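Local atomic coordinates of putative acyl-CoA thioester hydrolase (Yersinia pestis KIM10+, PDB entry 5DM5), a protein that probably hydrolyses acyl-CoA thioesters to a free carboxylic acid and coenzyme A, as a hexameric hot-dog-fold thioesterase. Residues Asp70-Leu75 with Ala123-Val128; Lys76-Gly81 with Tyr118-Ala123; Cys86-Ile91 with Ile100-Trp105. All coordinates share one frame; numbering follows the deposited sequence.

Overall arrangement
All three contacts involve one antiparallel hot-dog sheet. Contact 3, about 6 Å from the centre of the chain, lies deepest: a regular ladder of strands 83-93 and 97-106, with apolar side chains facing helix 43-60 and polar, charged ones on the other face. Contact 1 sits further out, where 118-129 meets 64-74, the outermost strand within the chain; its ladder is short and a second subunit continues the sheet. Contact 2 uses the other end of strand 118-129, the two sharing Ala-123, and is the most exposed: loop 76-81 lies against the strand, joined by one tyrosine hydroxyl and apolar packing. Contacts 1 and 3 are joined by backbone bonds, Ala-123 to Ile-102 and Phe-125 to Ile-100.

Contact 1. Residues Asp70-Leu75 with Ala123-Val128; sequences DGMTFL and AVFTYV
With chi1 of Met-72 at 178°, CG is anti to the backbone N, and further bends at chi2 and chi3 fold the thioether back over the neighbouring strand. SD comes to lie 3.7 Å from CB of Ala-123, and CE ends 4.4 Å from CZ of Phe-125, approaching that ring obliquely. This is the apolar half of the contact. Met-45 and Met-48 of helix 43-60 touch Met-72 in turn, and Met-48 also packs on Ala-123 and Phe-125, so the Met-72 side chain lies between sheet and helix.

Asp-70 turns to the other face of the sheet, beside Val-124. Its CG lies anti to the carbonyl carbon (chi1 -61°), which carries the carboxylate along the strand toward Thr-126: OD2 is 3.4 Å from Thr-126 OG1. The same OD2 also lies near Val-124 O, with no hydrogen bond between them.

The backbones meet in one antiparallel hydrogen-bonded pair, Asp-70 with Val-124. The bond from Val-124 N to Asp-70 O is 2.9 Å long, and its partner, from Asp-70 N to Val-124 O, is 2.8 Å. Next comes Gly-71 with positive phi, where the strand kinks; Met-72 and Thr-73 instead form an antiparallel ladder with a strand of the second subunit. A last strand that pairs with its own sheet and then hands it on to a neighbour, its inner face covered by the long helix, is the arrangement of paired hot-dog domains.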
loop_
_atom_site.group_PDB
_atom_site.type_symbol
_atom_site.label_atom_id
_atom_site.label_comp_id
_atom_site.label_asym_id
_atom_site.label_seq_id
_atom_site.Cartn_x
_atom_site.Cartn_y
_atom_site.Cartn_z
ATOM N N ASP B 70 23.277 -14.116 5.639
ATOM C CA ASP B 70 24.065 -15.291 5.361
ATOM C C ASP B 70 23.194 -16.532 5.168
ATOM O O ASP B 70 22.239 -16.748 5.912
ATOM C CB ASP B 70 25.005 -15.507 6.547
ATOM C CG ASP B 70 25.956 -14.347 6.763
ATOM O OD1 ASP B 70 26.608 -13.924 5.787
ATOM O OD2 ASP B 70 25.988 -13.814 7.903
ATOM N N GLY B 71 23.541 -17.363 4.193
ATOM C CA GLY B 71 22.946 -18.679 4.084
ATOM C C GLY B 71 21.436 -18.793 4.098
ATOM O O GLY B 71 20.879 -19.564 4.884
ATOM N N MET B 72 20.758 -18.009 3.276
ATOM C CA MET B 72 19.310 -18.142 3.204
ATOM C C MET B 72 18.863 -19.285 2.303
ATOM O O MET B 72 19.350 -19.432 1.191
ATOM C CB MET B 72 18.664 -16.853 2.730
ATOM C CG MET B 72 17.157 -16.986 2.592
ATOM S SD MET B 72 16.317 -15.824 3.650
ATOM C CE MET B 72 17.110 -14.328 3.085
ATOM N N THR B 73 17.952 -20.110 2.802
ATOM C CA THR B 73 17.468 -21.231 2.037
ATOM C C THR B 73 15.961 -21.186 2.025
ATOM O O THR B 73 15.353 -20.960 3.063
ATOM C CB THR B 73 17.929 -22.562 2.614
ATOM O OG1 THR B 73 19.333 -22.514 2.879
ATOM C CG2 THR B 73 17.651 -23.682 1.628
ATOM N N PHE B 74 15.353 -21.362 0.856
ATOM C CA PHE B 74 13.895 -21.446 0.771
ATOM C C PHE B 74 13.428 -22.862 0.857
ATOM O O PHE B 74 13.327 -23.566 -0.136
ATOM C CB PHE B 74 13.378 -20.791 -0.505
ATOM C CG PHE B 74 13.579 -19.320 -0.516
ATOM C CD1 PHE B 74 12.537 -18.472 -0.214
ATOM C CD2 PHE B 74 14.822 -18.786 -0.735
ATOM C CE1 PHE B 74 12.725 -17.122 -0.175
ATOM C CE2 PHE B 74 15.011 -17.427 -0.701
ATOM C CZ PHE B 74 13.964 -16.596 -0.420
ATOM N N LEU B 75 13.131 -23.247 2.089
ATOM C CA LEU B 75 12.790 -24.616 2.435
ATOM C C LEU B 75 11.452 -25.021 1.852
ATOM O O LEU B 75 11.356 -25.972 1.078
ATOM C CB LEU B 75 12.745 -24.795 3.963
ATOM C CG LEU B 75 13.963 -24.638 4.896
ATOM C CD1 LEU B 75 15.267 -24.573 4.119
ATOM C CD2 LEU B 75 13.854 -23.479 5.885
ATOM N N ALA B 123 17.694 -17.983 7.984
ATOM C CA ALA B 123 18.922 -17.343 7.532
ATOM C C ALA B 123 19.678 -16.735 8.698
ATOM O O ALA B 123 19.137 -16.617 9.787
ATOM C CB ALA B 123 18.616 -16.295 6.500
ATOM N N VAL B 124 20.930 -16.357 8.477
ATOM C CA VAL B 124 21.715 -15.769 9.548
ATOM C C VAL B 124 22.066 -14.318 9.222
ATOM O O VAL B 124 22.962 -14.010 8.448
ATOM C CB VAL B 124 22.986 -16.583 9.808
ATOM C CG1 VAL B 124 23.779 -15.977 10.948
ATOM C CG2 VAL B 124 22.618 -18.026 10.126
ATOM N N PHE B 125 21.355 -13.433 9.897
ATOM C CA PHE B 125 21.409 -12.008 9.657
ATOM C C PHE B 125 22.430 -11.254 10.467
ATOM O O PHE B 125 22.619 -11.553 11.631
ATOM C CB PHE B 125 20.030 -11.445 9.933
ATOM C CG PHE B 125 19.106 -11.586 8.784
ATOM C CD1 PHE B 125 18.714 -12.829 8.358
ATOM C CD2 PHE B 125 18.619 -10.468 8.142
ATOM C CE1 PHE B 125 17.883 -12.955 7.304
ATOM C CE2 PHE B 125 17.775 -10.592 7.092
ATOM C CZ PHE B 125 17.404 -11.836 6.667
ATOM N N THR B 126 23.060 -10.241 9.876
ATOM C CA THR B 126 24.069 -9.475 10.612
ATOM C C THR B 126 23.743 -7.990 10.622
ATOM O O THR B 126 23.746 -7.338 9.553
ATOM C CB THR B 126 25.471 -9.626 9.993
ATOM O OG1 THR B 126 25.779 -11.011 9.762
ATOM C CG2 THR B 126 26.504 -8.985 10.886
ATOM N N TYR B 127 23.495 -7.464 11.829
ATOM C CA TYR B 127 23.126 -6.049 12.042
ATOM C C TYR B 127 24.231 -5.354 12.808
ATOM O O TYR B 127 25.049 -6.010 13.454
ATOM C CB TYR B 127 21.829 -5.878 12.848
ATOM C CG TYR B 127 20.585 -6.494 12.270
ATOM C CD1 TYR B 127 19.665 -5.742 11.570
ATOM C CD2 TYR B 127 20.319 -7.832 12.471
ATOM C CE1 TYR B 127 18.531 -6.319 11.064
ATOM C CE2 TYR B 127 19.200 -8.411 11.971
ATOM C CZ TYR B 127 18.303 -7.662 11.267
ATOM O OH TYR B 127 17.172 -8.281 10.767
ATOM N N VAL B 128 24.219 -4.027 12.800
ATOM C CA VAL B 128 25.244 -3.264 13.506
ATOM C C VAL B 128 24.766 -2.012 14.276
ATOM O O VAL B 128 24.176 -1.120 13.674
ATOM C CB VAL B 128 26.314 -2.829 12.498
ATOM C CG1 VAL B 128 27.230 -1.780 13.102
ATOM C CG2 VAL B 128 27.107 -4.036 12.010
#

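Contact 2. Residues Lys76-Gly81 with Tyr118-Ala123; sequences KPVAVG and YRATEA
A single hydrogen bond joins the two segments: Tyr-118 OH donates to Pro-77 O, 2.5 Å away, a length not to be leaned on at this resolution. The carbonyl oxygen lies at the edge of the ring, near its plane. Tyr-118 reaches it with CG lodged between its backbone N and carbonyl carbon (chi1 68°), which points the ring across to the loop.

Van der Waals contact does the rest. The aliphatic chain of Lys-76, extended beyond CG, crosses the tyrosine obliquely: CB is 3.4 Å from Tyr-118 CE1, and CD comes equally near to Tyr-118 CD1. The ammonium runs on past the ring, leaving NZ 3.6 Å from Tyr-118 CB. Deeper in, Val-78 CG2 meets Ala-120 CB at 3.7 Å, a small apolar patch that Val-106 of strand 97-106 extends by touching both Val-78 and Tyr-118.

Charge pairing stays within the strand, where Arg-119 NH1 and Glu-122 OE1 form a salt bridge. Residues three apart would fall on opposite faces of a regular strand. Here Ala-120 and Thr-121 both face Val-104 in a classic beta bulge, which resets the alternation and lets the two charges meet.

No backbone-to-backbone bond crosses this contact; Val-78 has a backbone bond to Ile-39, and Ala-79 N bonds to Asp-82 OD2. The chemistry therefore implies, across this contact, a loop held by one phenol-to-carbonyl bond and by apolar packing of the lysine methylenes and Val-78, and not by strand pairing.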
loop_
_atom_site.group_PDB
_atom_site.type_symbol
_atom_site.label_atom_id
_atom_site.label_comp_id
_atom_site.label_asym_id
_atom_site.label_seq_id
_atom_site.Cartn_x
_atom_site.Cartn_y
_atom_site.Cartn_z
ATOM N N LYS B 76 10.411 -24.300 2.247
ATOM C CA LYS B 76 9.052 -24.620 1.839
ATOM C C LYS B 76 8.311 -23.375 1.369
ATOM O O LYS B 76 8.598 -22.272 1.833
ATOM C CB LYS B 76 8.314 -25.300 2.990
ATOM C CG LYS B 76 9.027 -26.569 3.466
ATOM C CD LYS B 76 8.196 -27.432 4.412
ATOM C CE LYS B 76 9.092 -28.307 5.286
ATOM N NZ LYS B 76 8.330 -28.870 6.422
ATOM N N PRO B 77 7.414 -23.535 0.388
ATOM C CA PRO B 77 6.614 -22.423 -0.126
ATOM C C PRO B 77 5.566 -22.019 0.894
ATOM O O PRO B 77 5.324 -22.808 1.809
ATOM C CB PRO B 77 5.959 -23.009 -1.372
ATOM C CG PRO B 77 5.875 -24.457 -1.084
ATOM C CD PRO B 77 7.114 -24.792 -0.318
ATOM N N VAL B 78 5.003 -20.814 0.772
ATOM C CA VAL B 78 3.918 -20.336 1.647
ATOM C C VAL B 78 2.735 -19.883 0.821
ATOM O O VAL B 78 2.887 -19.085 -0.087
ATOM C CB VAL B 78 4.336 -19.148 2.519
ATOM C CG1 VAL B 78 3.185 -18.724 3.427
ATOM C CG2 VAL B 78 5.581 -19.476 3.318
ATOM N N ALA B 79 1.538 -20.277 1.197
ATOM C CA ALA B 79 0.401 -19.881 0.397
ATOM C C ALA B 79 -0.203 -18.662 1.030
ATOM O O ALA B 79 0.297 -18.170 2.037
ATOM C CB ALA B 79 -0.629 -21.003 0.287
ATOM N N VAL B 80 -1.206 -18.111 0.368
ATOM C CA VAL B 80 -1.915 -16.961 0.880
ATOM C C VAL B 80 -2.939 -17.450 1.910
ATOM O O VAL B 80 -3.529 -18.519 1.749
ATOM C CB VAL B 80 -2.577 -16.183 -0.258
ATOM C CG1 VAL B 80 -3.306 -14.973 0.278
ATOM C CG2 VAL B 80 -1.525 -15.738 -1.238
ATOM N N GLY B 81 -3.088 -16.704 3.000
ATOM C CA GLY B 81 -4.037 -17.047 4.045
ATOM C C GLY B 81 -3.402 -17.837 5.174
ATOM O O GLY B 81 -4.089 -18.315 6.082
ATOM N N TYR B 118 5.269 -25.378 10.104
ATOM C CA TYR B 118 6.490 -25.791 9.481
ATOM C C TYR B 118 7.305 -24.563 9.181
ATOM O O TYR B 118 6.758 -23.500 8.903
ATOM C CB TYR B 118 6.213 -26.584 8.202
ATOM C CG TYR B 118 5.618 -25.778 7.074
ATOM C CD1 TYR B 118 6.448 -25.067 6.211
ATOM C CD2 TYR B 118 4.252 -25.752 6.831
ATOM C CE1 TYR B 118 5.949 -24.324 5.166
ATOM C CE2 TYR B 118 3.741 -25.008 5.768
ATOM C CZ TYR B 118 4.608 -24.298 4.943
ATOM O OH TYR B 118 4.159 -23.549 3.888
ATOM N N ARG B 119 8.619 -24.709 9.268
ATOM C CA ARG B 119 9.538 -23.622 8.968
ATOM C C ARG B 119 9.706 -23.454 7.479
ATOM O O ARG B 119 9.920 -24.423 6.763
ATOM C CB ARG B 119 10.878 -23.855 9.646
ATOM C CG ARG B 119 11.865 -22.737 9.463
ATOM C CD ARG B 119 13.058 -23.005 10.332
ATOM N NE ARG B 119 13.661 -24.295 10.055
ATOM C CZ ARG B 119 14.712 -24.766 10.712
ATOM N NH1 ARG B 119 15.255 -24.040 11.677
ATOM N NH2 ARG B 119 15.210 -25.961 10.415
ATOM N N ALA B 120 9.533 -22.226 7.003
ATOM C CA ALA B 120 9.578 -21.959 5.574
ATOM C C ALA B 120 10.870 -21.258 5.131
ATOM O O ALA B 120 11.212 -21.280 3.950
ATOM C CB ALA B 120 8.374 -21.157 5.165
ATOM N N THR B 121 11.551 -20.567 6.038
ATOM C CA THR B 121 12.822 -19.957 5.652
ATOM C C THR B 121 13.732 -19.768 6.833
ATOM O O THR B 121 13.268 -19.509 7.913
ATOM C CB THR B 121 12.614 -18.596 4.995
ATOM O OG1 THR B 121 11.730 -18.747 3.885
ATOM C CG2 THR B 121 13.917 -18.056 4.486
ATOM N N GLU B 122 15.029 -19.914 6.673
ATOM C CA GLU B 122 15.871 -19.554 7.790
ATOM C C GLU B 122 17.138 -18.939 7.257
ATOM O O GLU B 122 17.580 -19.285 6.173
ATOM C CB GLU B 122 16.147 -20.734 8.715
ATOM C CG GLU B 122 17.119 -20.366 9.831
ATOM C CD GLU B 122 17.375 -21.479 10.811
ATOM O OE1 GLU B 122 16.934 -22.616 10.553
ATOM O OE2 GLU B 122 18.012 -21.203 11.848
ATOM N N ALA B 123 17.694 -17.983 7.984
ATOM C CA ALA B 123 18.922 -17.343 7.532
ATOM C C ALA B 123 19.678 -16.735 8.698
ATOM O O ALA B 123 19.137 -16.617 9.787
ATOM C CB ALA B 123 18.616 -16.295 6.500
#

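Contact 3. Residues Cys86-Ile91 with Ile100-Trp105; sequences CYARCI and INIEVW
The guanidinium of Arg-89 overlaps Asn-101, whose CB lies under one of its faces, off toward the rim. The two side chains run side by side in the same direction on adjoining strands of a beta hairpin, 83-93 with 97-106, in the middle of the hot-dog sheet. Arg-89 bends at chi3, and this turns its edge to Glu-103: OE2 lies near the guanidinium plane, 3.8 Å from Arg-89 NH1, a long salt bridge with the carboxylate standing almost perpendicular (88°). The carboxylate oxygen is slightly closer to Arg-89 CD, at 3.6 Å. Ile-91 reaches in beside them, its CD1 3.5 Å from Asn-101 CB.

Underneath, the ladder is regular. Tyr-87 with Glu-103 and Arg-89 with Asn-101 are hydrogen-bonded pairs, each closed by two backbone bonds. The non-hydrogen-bonded pairs between and beyond them, Cys-86 with Val-104, Ala-88 with Ile-102 and Cys-90 with Ile-100, all present their side chains to the opposite face. There Ala-88 CB rests 3.8 Å from Ile-100 CG2, while Met-48 and Ile-59 of helix 43-60 cover parts of this apolar layer.

At the far end of the polar face Tyr-87 and Trp-105 meet at about a right angle, with CD2 of the tyrosine 4.0 Å from CD1 of the indole. Glu-103 is the link between this aromatic pair and the arginine, since its two oxygens serve different neighbours. While OE2 turns to Arg-89, Glu-103 OE1 takes the indole N-H of Trp-105 on its anti side, somewhat out of the carboxylate plane, 2.9 Å from NE1.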
loop_
_atom_site.group_PDB
_atom_site.type_symbol
_atom_site.label_atom_id
_atom_site.label_comp_id
_atom_site.label_asym_id
_atom_site.label_seq_id
_atom_site.Cartn_x
_atom_site.Cartn_y
_atom_site.Cartn_z
ATOM N N CYS B 86 8.103 -15.015 12.598
ATOM C CA CYS B 86 9.561 -14.824 12.743
ATOM C C CYS B 86 10.053 -15.060 14.153
ATOM O O CYS B 86 9.557 -14.468 15.087
ATOM C CB CYS B 86 10.037 -13.414 12.387
ATOM S SG CYS B 86 10.068 -12.910 10.693
ATOM N N TYR B 87 11.041 -15.924 14.296
ATOM C CA TYR B 87 11.677 -16.170 15.577
ATOM C C TYR B 87 13.154 -15.797 15.450
ATOM O O TYR B 87 13.884 -16.389 14.673
ATOM C CB TYR B 87 11.487 -17.628 16.017
ATOM C CG TYR B 87 10.065 -17.969 16.372
ATOM C CD1 TYR B 87 9.661 -18.021 17.698
ATOM C CD2 TYR B 87 9.123 -18.210 15.393
ATOM C CE1 TYR B 87 8.362 -18.316 18.043
ATOM C CE2 TYR B 87 7.805 -18.507 15.723
ATOM C CZ TYR B 87 7.431 -18.559 17.053
ATOM O OH TYR B 87 6.125 -18.851 17.397
ATOM N N ALA B 88 13.606 -14.820 16.211
ATOM C CA ALA B 88 14.978 -14.376 16.087
ATOM C C ALA B 88 15.779 -14.811 17.295
ATOM O O ALA B 88 15.265 -14.830 18.403
ATOM C CB ALA B 88 15.036 -12.892 15.922
ATOM N N ARG B 89 17.023 -15.217 17.074
ATOM C CA ARG B 89 17.902 -15.574 18.173
ATOM C C ARG B 89 19.228 -14.916 18.020
ATOM O O ARG B 89 19.927 -15.232 17.074
ATOM C CB ARG B 89 18.203 -17.058 18.181
ATOM C CG ARG B 89 17.072 -17.942 17.978
ATOM C CD ARG B 89 17.563 -19.227 17.420
ATOM N NE ARG B 89 18.868 -19.579 17.956
ATOM C CZ ARG B 89 19.583 -20.597 17.504
ATOM N NH1 ARG B 89 19.092 -21.374 16.547
ATOM N NH2 ARG B 89 20.770 -20.856 18.018
ATOM N N CYS B 90 19.631 -14.066 18.952
ATOM C CA CYS B 90 20.986 -13.533 18.866
ATOM C C CYS B 90 21.954 -14.666 19.177
ATOM O O CYS B 90 21.616 -15.587 19.921
ATOM C CB CYS B 90 21.221 -12.362 19.820
ATOM S SG CYS B 90 22.903 -11.686 19.694
ATOM N N ILE B 91 23.134 -14.624 18.568
ATOM C CA ILE B 91 24.144 -15.656 18.779
ATOM C C ILE B 91 25.497 -15.035 19.142
ATOM O O ILE B 91 26.197 -15.491 20.050
ATOM C CB ILE B 91 24.295 -16.553 17.537
ATOM C CG1 ILE B 91 22.952 -17.161 17.157
ATOM C CG2 ILE B 91 25.274 -17.669 17.801
ATOM C CD1 ILE B 91 23.019 -18.023 15.934
ATOM N N ILE B 100 22.476 -12.658 14.281
ATOM C CA ILE B 100 21.221 -13.263 14.733
ATOM C C ILE B 100 20.640 -14.271 13.756
ATOM O O ILE B 100 20.402 -13.934 12.606
ATOM C CB ILE B 100 20.138 -12.177 14.999
ATOM C CG1 ILE B 100 20.563 -11.267 16.154
ATOM C CG2 ILE B 100 18.801 -12.809 15.329
ATOM C CD1 ILE B 100 19.565 -10.189 16.481
ATOM N N ASN B 101 20.350 -15.476 14.240
ATOM C CA ASN B 101 19.756 -16.516 13.420
ATOM C C ASN B 101 18.247 -16.354 13.442
ATOM O O ASN B 101 17.633 -16.445 14.499
ATOM C CB ASN B 101 20.128 -17.904 13.935
ATOM C CG ASN B 101 19.701 -19.020 12.984
ATOM O OD1 ASN B 101 20.373 -19.299 11.987
ATOM N ND2 ASN B 101 18.534 -19.594 13.239
ATOM N N ILE B 102 17.657 -16.205 12.259
ATOM C CA ILE B 102 16.236 -15.904 12.089
ATOM C C ILE B 102 15.497 -17.028 11.404
ATOM O O ILE B 102 15.916 -17.500 10.348
ATOM C CB ILE B 102 16.039 -14.610 11.277
ATOM C CG1 ILE B 102 16.677 -13.436 12.031
ATOM C CG2 ILE B 102 14.569 -14.335 11.054
ATOM C CD1 ILE B 102 16.582 -12.089 11.335
ATOM N N GLU B 103 14.357 -17.388 11.987
ATOM C CA GLU B 103 13.546 -18.510 11.540
ATOM C C GLU B 103 12.157 -18.073 11.088
ATOM O O GLU B 103 11.483 -17.356 11.806
ATOM C CB GLU B 103 13.389 -19.476 12.725
ATOM C CG GLU B 103 14.707 -19.905 13.409
ATOM C CD GLU B 103 14.491 -20.822 14.616
ATOM O OE1 GLU B 103 13.331 -21.169 14.926
ATOM O OE2 GLU B 103 15.486 -21.193 15.265
ATOM N N VAL B 104 11.671 -18.585 9.965
ATOM C CA VAL B 104 10.331 -18.240 9.499
ATOM C C VAL B 104 9.540 -19.511 9.363
ATOM O O VAL B 104 9.833 -20.357 8.508
ATOM C CB VAL B 104 10.324 -17.492 8.149
ATOM C CG1 VAL B 104 8.907 -17.279 7.681
ATOM C CG2 VAL B 104 10.992 -16.174 8.284
ATOM N N TRP B 105 8.519 -19.611 10.204
ATOM C CA TRP B 105 7.666 -20.781 10.306
ATOM C C TRP B 105 6.267 -20.422 9.856
ATOM O O TRP B 105 5.904 -19.270 9.924
ATOM C CB TRP B 105 7.628 -21.290 11.753
ATOM C CG TRP B 105 8.965 -21.775 12.336
ATOM C CD1 TRP B 105 10.023 -20.991 12.726
ATOM C CD2 TRP B 105 9.358 -23.132 12.609
ATOM N NE1 TRP B 105 11.041 -21.776 13.210
ATOM C CE2 TRP B 105 10.663 -23.091 13.145
ATOM C CE3 TRP B 105 8.738 -24.376 12.442
ATOM C CZ2 TRP B 105 11.355 -24.243 13.517
ATOM C CZ3 TRP B 105 9.430 -25.514 12.808
ATOM C CH2 TRP B 105 10.723 -25.441 13.340
#